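Local atomic coordinates of Exo-beta-1,3-galactanase (Bifidobacterium bifidum, PDB entry 5FLW), a protein that probably hydrolyses beta-1,3-galactan from the non-reducing ends of its chains to release galactose, as a glycoside hydrolase of family 43. Residues G6-H11 against S276-M281; A18-I23 against C49-T54; Y35-V40 against I80-K85; T212-Y217 against A234-K239; Y241-D246 against F261-D266. All coordinates share one frame; numbering follows the deposited sequence. Where two conformers were deposited one is given.

Contact 1: residues G6-H11 against S276-M281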
# COMPACT_ATOMS: atom_id res chain seq x y z
N GLY A 6 9.30 13.14 8.87
CA GLY A 6 10.39 13.45 7.97
C GLY A 6 10.80 12.24 7.15
O GLY A 6 9.98 11.34 6.90
N ALA A 7 12.06 12.22 6.73
CA ALA A 7 12.63 11.13 5.95
C ALA A 7 13.67 10.43 6.82
O ALA A 7 14.54 11.09 7.42
CB ALA A 7 13.30 11.69 4.68
N PHE A 8 13.57 9.10 6.92
CA PHE A 8 14.47 8.36 7.80
C PHE A 8 14.39 6.88 7.48
O PHE A 8 13.43 6.39 6.84
CB PHE A 8 14.15 8.59 9.30
CG PHE A 8 12.70 8.37 9.65
CD1 PHE A 8 12.22 7.10 9.94
CD2 PHE A 8 11.80 9.45 9.66
CE1 PHE A 8 10.88 6.88 10.26
CE2 PHE A 8 10.44 9.25 9.99
CZ PHE A 8 9.98 7.97 10.28
N LEU A 9 15.41 6.16 7.95
CA LEU A 9 15.43 4.71 7.85
C LEU A 9 14.96 4.14 9.19
O LEU A 9 15.67 4.29 10.21
CB LEU A 9 16.83 4.21 7.51
CG LEU A 9 16.93 2.69 7.33
CD1 LEU A 9 16.05 2.21 6.17
CD2 LEU A 9 18.39 2.23 7.20
N PRO A 10 13.79 3.51 9.25
CA PRO A 10 13.29 3.01 10.54
C PRO A 10 14.02 1.74 10.98
O PRO A 10 14.55 0.98 10.18
CB PRO A 10 11.81 2.71 10.26
CG PRO A 10 11.76 2.40 8.77
CD PRO A 10 12.84 3.27 8.14
N HIS A 11 14.00 1.54 12.31
CA HIS A 11 14.54 0.38 12.99
C HIS A 11 13.47 -0.20 13.91
O HIS A 11 12.55 0.51 14.34
CB HIS A 11 15.82 0.72 13.82
CG HIS A 11 16.95 1.17 12.95
ND1 HIS A 11 17.02 2.45 12.43
CD2 HIS A 11 18.01 0.50 12.43
CE1 HIS A 11 18.08 2.55 11.65
NE2 HIS A 11 18.71 1.39 11.64
N SER A 276 16.13 1.25 1.89
CA SER A 276 15.31 2.34 1.36
C SER A 276 14.61 3.05 2.51
O SER A 276 13.85 2.41 3.25
CB SER A 276 14.23 1.77 0.45
OG SER A 276 14.82 1.17 -0.69
N PRO A 277 14.79 4.36 2.67
CA PRO A 277 14.08 5.09 3.73
C PRO A 277 12.59 5.21 3.43
O PRO A 277 12.08 4.82 2.36
CB PRO A 277 14.74 6.49 3.71
CG PRO A 277 16.02 6.30 3.02
CD PRO A 277 15.81 5.21 2.00
N ILE A 278 11.87 5.77 4.40
CA ILE A 278 10.47 6.18 4.23
C ILE A 278 10.37 7.68 4.50
O ILE A 278 11.20 8.28 5.20
CB ILE A 278 9.46 5.40 5.12
CG1 ILE A 278 9.73 5.67 6.62
CG2 ILE A 278 9.51 3.89 4.78
CD1 ILE A 278 8.71 5.05 7.56
N VAL A 279 9.32 8.28 3.95
CA VAL A 279 8.90 9.62 4.29
C VAL A 279 7.58 9.48 5.05
O VAL A 279 6.59 8.99 4.51
CB VAL A 279 8.74 10.51 3.03
CG1 VAL A 279 8.11 11.84 3.41
CG2 VAL A 279 10.10 10.71 2.33
N GLN A 280 7.58 9.91 6.32
CA GLN A 280 6.42 9.76 7.20
C GLN A 280 6.02 11.16 7.65
O GLN A 280 6.83 11.89 8.25
CB GLN A 280 6.78 8.90 8.39
CG GLN A 280 5.66 8.68 9.38
CD GLN A 280 6.05 7.67 10.47
OE1 GLN A 280 6.34 6.50 10.17
NE2 GLN A 280 6.07 8.12 11.72
N MET A 281 4.77 11.55 7.36
CA MET A 281 4.35 12.93 7.55
C MET A 281 2.86 12.95 7.83
O MET A 281 2.13 12.10 7.31
CB MET A 281 4.61 13.76 6.28
CG MET A 281 6.07 13.90 5.85
SD MET A 281 6.22 14.67 4.21
CE MET A 281 5.59 16.35 4.55
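Gly6 N donates to Gln280 O at 2.8 Å, the shortest of four backbone hydrogen bonds that lay residues 6-8 antiparallel to the beginning of strand 278-286. An N-terminal segment that precedes the first blade thereby pairs with the start of that strand, which ties the N terminus to the last blade of the five-bladed beta-propeller of family 43. Gln280 N returns the bond to Gly6 O at 2.9 Å, and the same two-way exchange joins Phe8 to Ile278. Between these hydrogen-bonded pairs lies the non-hydrogen-bonded pair Ala7-Val279, where the chains approach closely enough for a CA-H...O contact of 3.3 Å from Ala7 CA to Ile278 O. The side chains of Ala7 and Val279 touch on one face of the sheet, while Phe8, Ile278 and Gln280 gather on the other. Phe8 has CG wedged between its backbone N and carbonyl carbon (chi1 51°), which directs the ring across to the partner strand: CE1 meets Ile278 CD1 at 3.9 Å, and CZ reaches Gln280 CB at 3.8 Å. Gln280 runs out extended past the ring, its CD level with the ring plane at the edge and its amide turned 82° from it; NE2 is hydrogen-bonded to Phe56 O, which holds that end in place. Arg4 adds a cation-pi contact to the Phe8 ring. Where the pairing stops, Leu9 sends CD1 to within 3.7 Å of Ser276 O, and Pro277 CB rests 3.4 Å from Phe8 O.

Contact 2: residues A18-I23 against C49-T54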
# COMPACT_ATOMS: atom_id res chain seq x y z
N ALA A 18 13.97 -1.86 10.09
CA ALA A 18 12.58 -2.29 9.88
C ALA A 18 12.28 -2.26 8.38
O ALA A 18 12.41 -1.21 7.74
CB ALA A 18 11.57 -1.40 10.64
N GLN A 19 11.89 -3.41 7.82
CA GLN A 19 11.62 -3.55 6.38
C GLN A 19 10.23 -3.00 6.05
O GLN A 19 9.30 -3.69 5.60
CB GLN A 19 11.81 -5.01 5.96
CG GLN A 19 13.27 -5.58 6.08
CD GLN A 19 14.28 -4.86 5.18
OE1 GLN A 19 14.07 -4.70 3.99
NE2 GLN A 19 15.39 -4.41 5.78
N LEU A 20 10.08 -1.70 6.29
CA LEU A 20 8.80 -1.02 6.08
C LEU A 20 8.72 -0.48 4.64
O LEU A 20 8.60 0.73 4.40
CB LEU A 20 8.58 0.09 7.12
CG LEU A 20 8.40 -0.43 8.55
CD1 LEU A 20 8.63 0.67 9.57
CD2 LEU A 20 7.04 -1.14 8.77
N HIS A 21 8.78 -1.42 3.68
CA HIS A 21 8.85 -1.11 2.25
C HIS A 21 7.58 -1.61 1.57
O HIS A 21 7.21 -2.79 1.72
CB HIS A 21 10.04 -1.78 1.58
CG HIS A 21 11.32 -1.62 2.33
ND1 HIS A 21 11.90 -0.38 2.56
CD2 HIS A 21 12.17 -2.55 2.84
CE1 HIS A 21 13.03 -0.56 3.23
NE2 HIS A 21 13.23 -1.87 3.40
N GLY A 22 6.94 -0.73 0.80
CA GLY A 22 5.70 -1.07 0.12
C GLY A 22 4.60 -1.54 1.05
O GLY A 22 3.84 -2.43 0.68
N ILE A 23 4.47 -0.92 2.24
CA ILE A 23 3.70 -1.56 3.32
C ILE A 23 2.19 -1.49 3.10
O ILE A 23 1.64 -0.56 2.48
CB ILE A 23 4.06 -1.04 4.73
CG1 ILE A 23 3.59 0.41 4.94
CG2 ILE A 23 5.51 -1.24 5.02
CD1 ILE A 23 3.85 0.93 6.35
N CYS A 49 7.45 -9.18 6.08
CA CYS A 49 7.75 -8.84 7.47
C CYS A 49 6.55 -8.14 8.11
O CYS A 49 5.96 -7.24 7.51
CB CYS A 49 8.94 -7.88 7.51
SG CYS A 49 10.48 -8.67 6.97
N CYS A 50 6.27 -8.49 9.37
CA CYS A 50 5.21 -7.86 10.14
C CYS A 50 5.80 -7.08 11.31
O CYS A 50 6.67 -7.59 12.02
CB CYS A 50 4.22 -8.92 10.67
SG CYS A 50 2.90 -8.27 11.69
N TYR A 51 5.31 -5.83 11.50
CA TYR A 51 5.66 -5.01 12.66
C TYR A 51 4.40 -4.42 13.27
O TYR A 51 3.42 -4.17 12.57
CB TYR A 51 6.58 -3.83 12.28
CG TYR A 51 7.82 -4.27 11.55
CD1 TYR A 51 7.81 -4.41 10.15
CD2 TYR A 51 9.00 -4.59 12.24
CE1 TYR A 51 8.93 -4.87 9.47
CE2 TYR A 51 10.12 -5.05 11.56
CZ TYR A 51 10.08 -5.17 10.18
OH TYR A 51 11.20 -5.61 9.52
N THR A 52 4.43 -4.18 14.58
CA THR A 52 3.33 -3.48 15.24
C THR A 52 3.81 -2.19 15.89
O THR A 52 4.99 -2.03 16.26
CB THR A 52 2.63 -4.35 16.29
OG1 THR A 52 3.61 -4.88 17.19
CG2 THR A 52 1.86 -5.49 15.62
N THR A 53 2.87 -1.26 16.05
CA THR A 53 3.16 0.02 16.70
C THR A 53 1.87 0.58 17.27
O THR A 53 0.76 0.28 16.80
CB THR A 53 3.81 1.03 15.73
OG1 THR A 53 4.36 2.14 16.46
CG2 THR A 53 2.79 1.54 14.69
N THR A 54 2.03 1.41 18.29
CA THR A 54 0.94 2.27 18.72
C THR A 54 1.24 3.75 18.51
O THR A 54 0.33 4.58 18.69
CB THR A 54 0.59 2.02 20.19
OG1 THR A 54 1.74 2.29 21.01
CG2 THR A 54 0.16 0.55 20.38
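The Tyr51 ring carries Ala18 CB over one face, 4.2 Å from the ring centroid and 20° off the ring normal, a CH-pi contact displaced toward the rim on the CE2 side. Leu20 comes in obliquely instead, its CD2 methyl 3.6 Å from Tyr51 CD1. At the far end of the ring the phenol oxygen accepts a nearly straight hydrogen bond from the backbone: Gln19 N lies 2.9 Å from Tyr51 OH, with 168° at the hydrogen. Three consecutive residues of the loop thus use a methyl, an amide and a branched tip on a single tyrosine, and the bond at OH fixes where the loop sits along the ring. Tyr51 reaches them because CG lies opposite its carbonyl carbon (chi1 -54°) and the side chain leaves strand 48-53 on the loop side. Gln19 runs beside the tyrosine in the same direction, with CB 3.7 Å from Tyr51 OH and 4.0 Å from Cys49 SG. Past CG it bends away, so its amide serves other partners; OE1 accepts from Lys39 N and lies in the plane of the His21 imidazole, at the edge of that ring. His21 NE2 is itself hydrogen-bonded to Gly274 O. The backbone here is tightly curled: Leu20 N bonds weakly to Ala18 O at 2.8 Å, and His21 N weakly to Gln19 O at 3.0 Å. These are two successive inverse gamma turns, centred on Gln19 and Leu20, leading into strand 24-28, the first strand of the first propeller blade.

Contact 3: residues Y35-V40 against I80-K85; sequences YGENKV and IGERPK
The Glu37 carboxylate accepts one donor from each segment, Arg83 N and Lys39 NZ, and a water. Arg83 N lies 2.7 Å from Glu37 OE2, on the anti side and 25° out of the carboxylate plane. OE1 forms a salt bridge with Lys39 NZ at 2.9 Å, again on the anti side, and lies 2.9 Å from water 1. The same lysine donates to water 2, which sits 2.7 Å from Glu82 OE2, so Lys39 NZ and Glu82 are joined through solvent rather than directly. Water 1 also reaches Glu82 OE2, but weakly. The carboxylate planes of Glu37 and Glu82 are nearly parallel, 3° apart. The Arg83 guanidinium is engaged in salt bridges with Asp138 and Asp246; it is the backbone N that bonds Glu37. Lys85 NZ donates to Pro84 O at 2.9 Å, from above the carbonyl plane, and makes weak bonds to Arg83 O, Gly22 O and Ile23 O. Apolar contact comes from Pro84, whose CG lies 4.3 Å from Tyr35 CB, with Tyr35 O a van der Waals neighbour, and whose CD backs onto Glu37 CG. A buried glutamate at the end of strand 31-37 thus holds the corner at Arg83 in strand 80-88, a blade-to-blade junction of the five-bladed beta-propeller.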
# COMPACT_ATOMS: atom_id res chain seq x y z
N TYR A 35 2.71 -4.54 7.22
CA TYR A 35 3.21 -5.69 6.47
C TYR A 35 4.10 -5.15 5.36
O TYR A 35 3.62 -4.42 4.49
CB TYR A 35 2.03 -6.51 5.90
CG TYR A 35 1.08 -6.98 7.00
CD1 TYR A 35 1.31 -8.21 7.68
CD2 TYR A 35 -0.00 -6.18 7.41
CE1 TYR A 35 0.45 -8.64 8.71
CE2 TYR A 35 -0.84 -6.60 8.46
CZ TYR A 35 -0.62 -7.83 9.10
OH TYR A 35 -1.44 -8.25 10.11
N GLY A 36 5.39 -5.50 5.38
CA GLY A 36 6.34 -4.92 4.45
C GLY A 36 7.14 -5.94 3.67
O GLY A 36 7.23 -7.12 4.03
N GLU A 37 7.73 -5.47 2.55
CA GLU A 37 8.62 -6.31 1.75
C GLU A 37 9.96 -6.48 2.48
O GLU A 37 10.64 -5.50 2.76
CB GLU A 37 8.86 -5.65 0.40
CG GLU A 37 7.59 -5.38 -0.40
CD GLU A 37 7.81 -4.50 -1.63
OE1 GLU A 37 8.96 -4.23 -2.02
OE2 GLU A 37 6.80 -4.00 -2.18
N ASN A 38 10.36 -7.73 2.74
CA ASN A 38 11.72 -7.98 3.22
C ASN A 38 12.68 -7.84 2.03
O ASN A 38 12.62 -8.64 1.08
CB ASN A 38 11.82 -9.39 3.78
CG ASN A 38 13.18 -9.69 4.39
OD1 ASN A 38 13.93 -8.77 4.69
ND2 ASN A 38 13.50 -10.98 4.57
N LYS A 39 13.56 -6.83 2.06
CA LYS A 39 14.45 -6.57 0.92
C LYS A 39 15.93 -6.56 1.31
O LYS A 39 16.75 -5.95 0.60
CB LYS A 39 14.05 -5.30 0.15
CG LYS A 39 12.56 -5.17 -0.10
CD LYS A 39 12.18 -4.04 -1.08
CE LYS A 39 12.31 -4.49 -2.53
NZ LYS A 39 11.33 -5.59 -2.84
N VAL A 40 16.29 -7.26 2.40
CA VAL A 40 17.66 -7.19 2.92
C VAL A 40 18.69 -7.62 1.88
O VAL A 40 19.82 -7.12 1.88
CB VAL A 40 17.84 -8.00 4.22
CG1 VAL A 40 17.16 -7.31 5.39
CG2 VAL A 40 17.35 -9.43 4.04
N ILE A 80 9.23 -12.69 -7.49
CA ILE A 80 9.07 -11.38 -6.87
C ILE A 80 7.69 -11.29 -6.21
O ILE A 80 6.70 -11.74 -6.78
CB ILE A 80 9.24 -10.26 -7.92
CG1 ILE A 80 10.69 -10.20 -8.40
CG2 ILE A 80 8.78 -8.92 -7.38
CD1 ILE A 80 10.88 -9.37 -9.65
N GLY A 81 7.64 -10.73 -5.01
CA GLY A 81 6.40 -10.56 -4.26
C GLY A 81 6.44 -9.19 -3.62
O GLY A 81 7.20 -8.97 -2.69
N GLU A 82 5.61 -8.29 -4.12
CA GLU A 82 5.60 -6.91 -3.65
C GLU A 82 4.28 -6.34 -3.12
O GLU A 82 3.21 -6.85 -3.39
CB GLU A 82 6.05 -6.00 -4.81
CG GLU A 82 7.48 -6.22 -5.28
CD GLU A 82 7.84 -5.40 -6.50
OE1 GLU A 82 6.92 -4.91 -7.18
OE2 GLU A 82 9.04 -5.25 -6.78
N ARG A 83 4.41 -5.26 -2.35
CA ARG A 83 3.27 -4.49 -1.83
C ARG A 83 2.24 -5.35 -1.09
O ARG A 83 1.04 -5.29 -1.39
CB ARG A 83 2.63 -3.63 -2.90
CG ARG A 83 3.62 -2.61 -3.49
CD ARG A 83 2.95 -1.57 -4.41
NE ARG A 83 3.97 -0.65 -4.91
CZ ARG A 83 4.46 0.38 -4.22
NH1 ARG A 83 3.99 0.64 -3.00
NH2 ARG A 83 5.41 1.17 -4.75
N PRO A 84 2.66 -6.13 -0.08
CA PRO A 84 1.71 -6.97 0.66
C PRO A 84 0.66 -6.11 1.36
O PRO A 84 0.96 -5.03 1.88
CB PRO A 84 2.59 -7.71 1.68
CG PRO A 84 3.76 -6.78 1.93
CD PRO A 84 4.01 -6.14 0.55
N LYS A 85 -0.56 -6.63 1.39
CA LYS A 85 -1.68 -5.97 2.05
C LYS A 85 -2.47 -7.02 2.81
O LYS A 85 -2.54 -8.18 2.39
CB LYS A 85 -2.61 -5.32 1.00
CG LYS A 85 -1.93 -4.27 0.10
CD LYS A 85 -1.54 -3.04 0.92
CE LYS A 85 -0.54 -2.13 0.17
NZ LYS A 85 0.79 -2.79 0.03
O HOH W 1 9.78 -3.24 -4.61
O HOH W 2 11.35 -6.12 -5.60

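Contact 4: residues T212-Y217 against A234-K239; sequences TNDNKY and APEGAK. Unlike the reference sequence in segment 234-239: Glu236 (reference Lys).
Asp214 grips the loop 234-239 with both carboxylate oxygens. Gly237 N reaches OD2 of Asp214 at 2.9 Å, almost straight (170°) and on the syn side. Lys239 N meets Asp214 OD1 at 2.8 Å nearly along the C-O axis, though its bond is more bent, 134° at the hydrogen. The carboxylate therefore spans the type II turn from Pro235 to Ala238, closed by Ala238 N to Pro235 O at 3.0 Å, and holds the residue that follows it. The chains are tight here: Lys239 folds its aliphatic part against Thr212, CD being 3.3 Å from Thr212 O, after a bend at chi2 (-63°). Between the chains, water 3 bridges Asp214 OD1 and Pro235 O, and water 5 links Asn215 O with Ala234 N. The exposed end of Lys239 marks the looser side, where water 4 lies 2.6 Å from Lys239 NZ and also binds Asp214 OD2, bridging two charges that do not touch. Glu236, which differs from the reference sequence, offers little more than CG beside Asp214 OD2. Thr240 OG1 bonds Asn213 O and Asn215 N, so the approach to strand 216-220 is pinned against the chain between strands 231-232 and 244-250, at a weakly bonded turn with left-handed backbone angles about 239-242.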
# COMPACT_ATOMS: atom_id res chain seq x y z
N THR A 212 11.25 9.76 -8.65
CA THR A 212 10.05 10.22 -7.96
C THR A 212 9.37 11.29 -8.80
O THR A 212 9.98 11.94 -9.66
CB THR A 212 10.43 10.71 -6.57
OG1 THR A 212 11.52 11.64 -6.68
CG2 THR A 212 10.89 9.54 -5.69
N ASN A 213 8.07 11.47 -8.55
CA ASN A 213 7.25 12.39 -9.33
C ASN A 213 6.23 13.05 -8.41
O ASN A 213 6.09 12.70 -7.23
CB ASN A 213 6.54 11.65 -10.50
CG ASN A 213 5.62 10.50 -10.01
OD1 ASN A 213 4.53 10.73 -9.50
ND2 ASN A 213 6.06 9.27 -10.23
N ASP A 214 5.51 14.03 -8.97
CA ASP A 214 4.45 14.69 -8.22
C ASP A 214 3.24 13.75 -8.22
O ASP A 214 2.56 13.59 -9.25
CB ASP A 214 4.12 16.04 -8.85
CG ASP A 214 5.24 17.06 -8.69
OD1 ASP A 214 6.03 16.98 -7.71
OD2 ASP A 214 5.31 17.98 -9.55
N ASN A 215 3.00 13.11 -7.08
CA ASN A 215 1.88 12.19 -6.94
C ASN A 215 0.56 12.97 -6.90
O ASN A 215 0.52 14.18 -6.65
CB ASN A 215 2.04 11.34 -5.67
CG ASN A 215 3.27 10.40 -5.69
OD1 ASN A 215 3.56 9.76 -4.68
ND2 ASN A 215 4.01 10.35 -6.81
N LYS A 216 -0.55 12.26 -7.16
CA LYS A 216 -1.83 12.94 -7.29
C LYS A 216 -2.95 12.17 -6.58
O LYS A 216 -2.80 11.00 -6.20
CB LYS A 216 -2.22 13.13 -8.77
CG LYS A 216 -1.15 13.74 -9.62
CD LYS A 216 -1.69 14.08 -11.00
CE LYS A 216 -0.67 14.85 -11.80
NZ LYS A 216 -1.12 15.13 -13.19
N TYR A 217 -4.09 12.86 -6.43
CA TYR A 217 -5.28 12.26 -5.83
C TYR A 217 -6.55 12.64 -6.60
O TYR A 217 -6.61 13.65 -7.33
CB TYR A 217 -5.41 12.59 -4.34
CG TYR A 217 -5.87 14.02 -4.07
CD1 TYR A 217 -5.00 15.10 -4.27
CD2 TYR A 217 -7.16 14.28 -3.64
CE1 TYR A 217 -5.41 16.42 -4.05
CE2 TYR A 217 -7.59 15.61 -3.41
CZ TYR A 217 -6.71 16.66 -3.61
OH TYR A 217 -7.13 17.97 -3.37
N ALA A 234 1.07 17.44 -2.93
CA ALA A 234 2.28 18.10 -2.47
C ALA A 234 2.67 19.23 -3.44
O ALA A 234 2.13 19.31 -4.55
CB ALA A 234 3.42 17.08 -2.38
N PRO A 235 3.60 20.11 -3.05
CA PRO A 235 3.93 21.24 -3.94
C PRO A 235 4.47 20.77 -5.28
O PRO A 235 5.13 19.72 -5.40
CB PRO A 235 4.98 22.02 -3.14
CG PRO A 235 4.77 21.62 -1.73
CD PRO A 235 4.23 20.24 -1.72
N GLU A 236 4.14 21.53 -6.31
CA GLU A 236 4.62 21.24 -7.64
C GLU A 236 6.14 21.24 -7.67
O GLU A 236 6.78 22.19 -7.19
CB GLU A 236 4.06 22.27 -8.62
CG GLU A 236 4.44 22.04 -10.07
CD GLU A 236 3.73 22.99 -11.01
OE1 GLU A 236 3.47 24.17 -10.60
OE2 GLU A 236 3.48 22.57 -12.18
N GLY A 237 6.72 20.18 -8.24
CA GLY A 237 8.14 20.04 -8.30
C GLY A 237 8.77 19.44 -7.07
O GLY A 237 9.97 19.11 -7.11
N ALA A 238 8.03 19.28 -5.97
CA ALA A 238 8.58 18.64 -4.78
C ALA A 238 8.73 17.13 -4.94
O ALA A 238 9.33 16.49 -4.07
CB ALA A 238 7.74 18.91 -3.53
N LYS A 239 8.19 16.54 -6.02
CA LYS A 239 8.23 15.09 -6.23
C LYS A 239 7.71 14.32 -5.02
O LYS A 239 8.26 13.29 -4.63
CB LYS A 239 9.63 14.59 -6.62
CG LYS A 239 10.34 15.29 -7.75
CD LYS A 239 9.63 15.17 -9.05
CE LYS A 239 10.49 15.79 -10.16
NZ LYS A 239 9.73 16.10 -11.44
O HOH W 3 4.82 16.93 -5.48
O HOH W 4 7.84 17.82 -11.10
O HOH W 5 1.97 16.05 -5.39

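Contact 5: residues Y241-D246 against F261-D266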
# COMPACT_ATOMS: atom_id res chain seq x y z
N TYR A 241 7.89 15.14 -1.96
CA TYR A 241 9.03 15.15 -1.02
C TYR A 241 10.00 13.99 -1.31
O TYR A 241 10.46 13.29 -0.40
CB TYR A 241 8.59 15.26 0.44
CG TYR A 241 7.92 16.60 0.62
CD1 TYR A 241 8.66 17.76 0.50
CD2 TYR A 241 6.55 16.70 0.83
CE1 TYR A 241 8.07 19.00 0.63
CE2 TYR A 241 5.94 17.93 0.97
CZ TYR A 241 6.71 19.09 0.86
OH TYR A 241 6.16 20.37 1.00
N ASP A 242 10.29 13.83 -2.61
CA ASP A 242 11.19 12.80 -3.12
C ASP A 242 10.83 11.41 -2.57
O ASP A 242 11.64 10.72 -1.96
CB ASP A 242 12.66 13.15 -2.88
CG ASP A 242 13.62 12.19 -3.57
OD1 ASP A 242 13.22 11.54 -4.56
OD2 ASP A 242 14.79 12.09 -3.12
N SER A 243 9.56 11.03 -2.77
CA SER A 243 9.09 9.72 -2.34
C SER A 243 8.02 9.25 -3.31
O SER A 243 7.56 10.00 -4.17
CB SER A 243 8.55 9.74 -0.89
OG SER A 243 7.25 10.31 -0.81
N GLN A 244 7.61 8.00 -3.13
CA GLN A 244 6.48 7.42 -3.86
C GLN A 244 5.42 7.03 -2.83
O GLN A 244 5.68 6.21 -1.95
CB GLN A 244 6.92 6.17 -4.64
CG GLN A 244 5.74 5.57 -5.45
CD GLN A 244 6.08 4.28 -6.17
OE1 GLN A 244 6.98 3.54 -5.75
NE2 GLN A 244 5.38 4.00 -7.28
N VAL A 245 4.22 7.64 -2.95
CA VAL A 245 3.15 7.36 -1.99
C VAL A 245 2.98 5.85 -1.85
O VAL A 245 2.98 5.09 -2.83
CB VAL A 245 1.82 8.05 -2.37
CG1 VAL A 245 1.26 7.54 -3.70
CG2 VAL A 245 0.78 7.84 -1.26
N ASP A 246 2.88 5.41 -0.61
CA ASP A 246 2.58 4.02 -0.33
C ASP A 246 1.23 3.85 0.32
O ASP A 246 0.45 2.98 -0.09
CB ASP A 246 3.63 3.40 0.59
CG ASP A 246 3.27 1.98 0.92
OD1 ASP A 246 3.50 1.13 0.04
OD2 ASP A 246 2.69 1.75 2.02
N PHE A 261 -4.55 12.29 9.68
CA PHE A 261 -4.15 11.28 8.71
C PHE A 261 -2.63 11.26 8.64
O PHE A 261 -1.97 12.30 8.81
CB PHE A 261 -4.74 11.59 7.32
CG PHE A 261 -6.25 11.57 7.29
CD1 PHE A 261 -6.98 12.73 7.59
CD2 PHE A 261 -6.94 10.41 6.97
CE1 PHE A 261 -8.37 12.71 7.57
CE2 PHE A 261 -8.31 10.38 6.95
CZ PHE A 261 -9.05 11.53 7.25
N LEU A 262 -2.10 10.06 8.40
CA LEU A 262 -0.67 9.83 8.24
C LEU A 262 -0.38 9.41 6.80
O LEU A 262 -1.09 8.55 6.26
CB LEU A 262 -0.18 8.74 9.20
CG LEU A 262 1.33 8.58 9.29
CD1 LEU A 262 1.95 9.80 9.96
CD2 LEU A 262 1.68 7.28 10.01
N PHE A 263 0.61 10.06 6.19
CA PHE A 263 1.16 9.69 4.88
C PHE A 263 2.48 8.95 5.10
O PHE A 263 3.35 9.44 5.83
CB PHE A 263 1.42 10.97 4.06
CG PHE A 263 2.32 10.78 2.84
CD1 PHE A 263 3.73 10.83 2.96
CD2 PHE A 263 1.76 10.59 1.57
CE1 PHE A 263 4.54 10.65 1.84
CE2 PHE A 263 2.58 10.42 0.45
CZ PHE A 263 3.98 10.44 0.59
N ILE A 264 2.65 7.80 4.43
CA ILE A 264 3.94 7.12 4.32
C ILE A 264 4.25 6.93 2.83
O ILE A 264 3.40 6.46 2.07
CB ILE A 264 3.97 5.80 5.11
CG1 ILE A 264 3.95 6.11 6.62
CG2 ILE A 264 5.20 4.96 4.72
CD1 ILE A 264 3.76 4.91 7.52
N GLY A 265 5.46 7.36 2.43
CA GLY A 265 5.96 7.11 1.09
C GLY A 265 7.32 6.44 1.17
O GLY A 265 8.03 6.54 2.16
N ASP A 266 7.66 5.71 0.10
CA ASP A 266 8.93 5.01 -0.00
C ASP A 266 9.95 5.85 -0.76
O ASP A 266 9.63 6.41 -1.81
CB ASP A 266 8.76 3.66 -0.73
CG ASP A 266 7.96 2.66 0.08
OD1 ASP A 266 8.48 2.16 1.08
OD2 ASP A 266 6.80 2.40 -0.27
O HOH W 6 5.51 3.19 -2.49
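Gln244 and Asp266 form an antiparallel hydrogen-bonded pair: Gln244 N donates to Asp266 O at 2.9 Å, and Asp266 N answers to Gln244 O at the same length. Two residues on, Asp246 N bonds to Ile264 O at 2.9 Å, in the carbonyl plane. Between them Val245 faces Gly265 as a non-hydrogen-bonded pair, and Gly265 CA closes to 3.2 Å from Gln244 O. The strand axes are strongly splayed, 126° between their directions.

Apolar contact centres on the Phe263 ring, which Val245 crosses at about a right angle, CG2 of Val245 being 3.6 Å from Phe263 CE2. Phe263 has CG anti to its backbone N (chi1 165°), which swings the ring toward the other strand.

A polar atom also meets this ring. Ser243 OG lies in its plane at the edge, 3.6 Å from Phe263 CZ, while its hydrogen bond goes to Thr240 O.

The acidic side chains come next. Asp246 OD1 and Asp266 OD2 stand 3.5 Å apart with carboxylates 79° out of parallel, and Arg83 NH1 forms a salt bridge to Asp246 OD1. Water 6, 2.7 Å from Asp266 OD2, also binds Gln244 O. Gly22 N bonds to Asp266 OD1.

Strands 244-250 and 261-266 form the first hairpin of the last blade. Strand 278-286 bonds to the other edge of 261-266, a weakly bonded turn with left-handed backbone angles about 239-242 leads in, and Val245 also touches Thr192 in strand 191-196 of the preceding blade.

How the contacts relate
From the N terminus, contact 1 opens at residues 6-11 and closes only at 276-281, so the other four all lie within its loop and the ends of the propeller ring are brought together. Contacts 2 and 3 cross: their segments alternate along the first blade and into the second, and Cys49 O with Gly36 N joins them directly. Contact 4 then closes a short loop at the outer hairpin of the fourth blade, and contact 5 follows it in series, linked by Asn215 OD1 to Val245 N. Arg83 of contact 3 reaches Asp246 of contact 5, joining the second blade to the last, while strand 261-266 of contact 5 is hydrogen-bonded to strand 278-286 of contact 1.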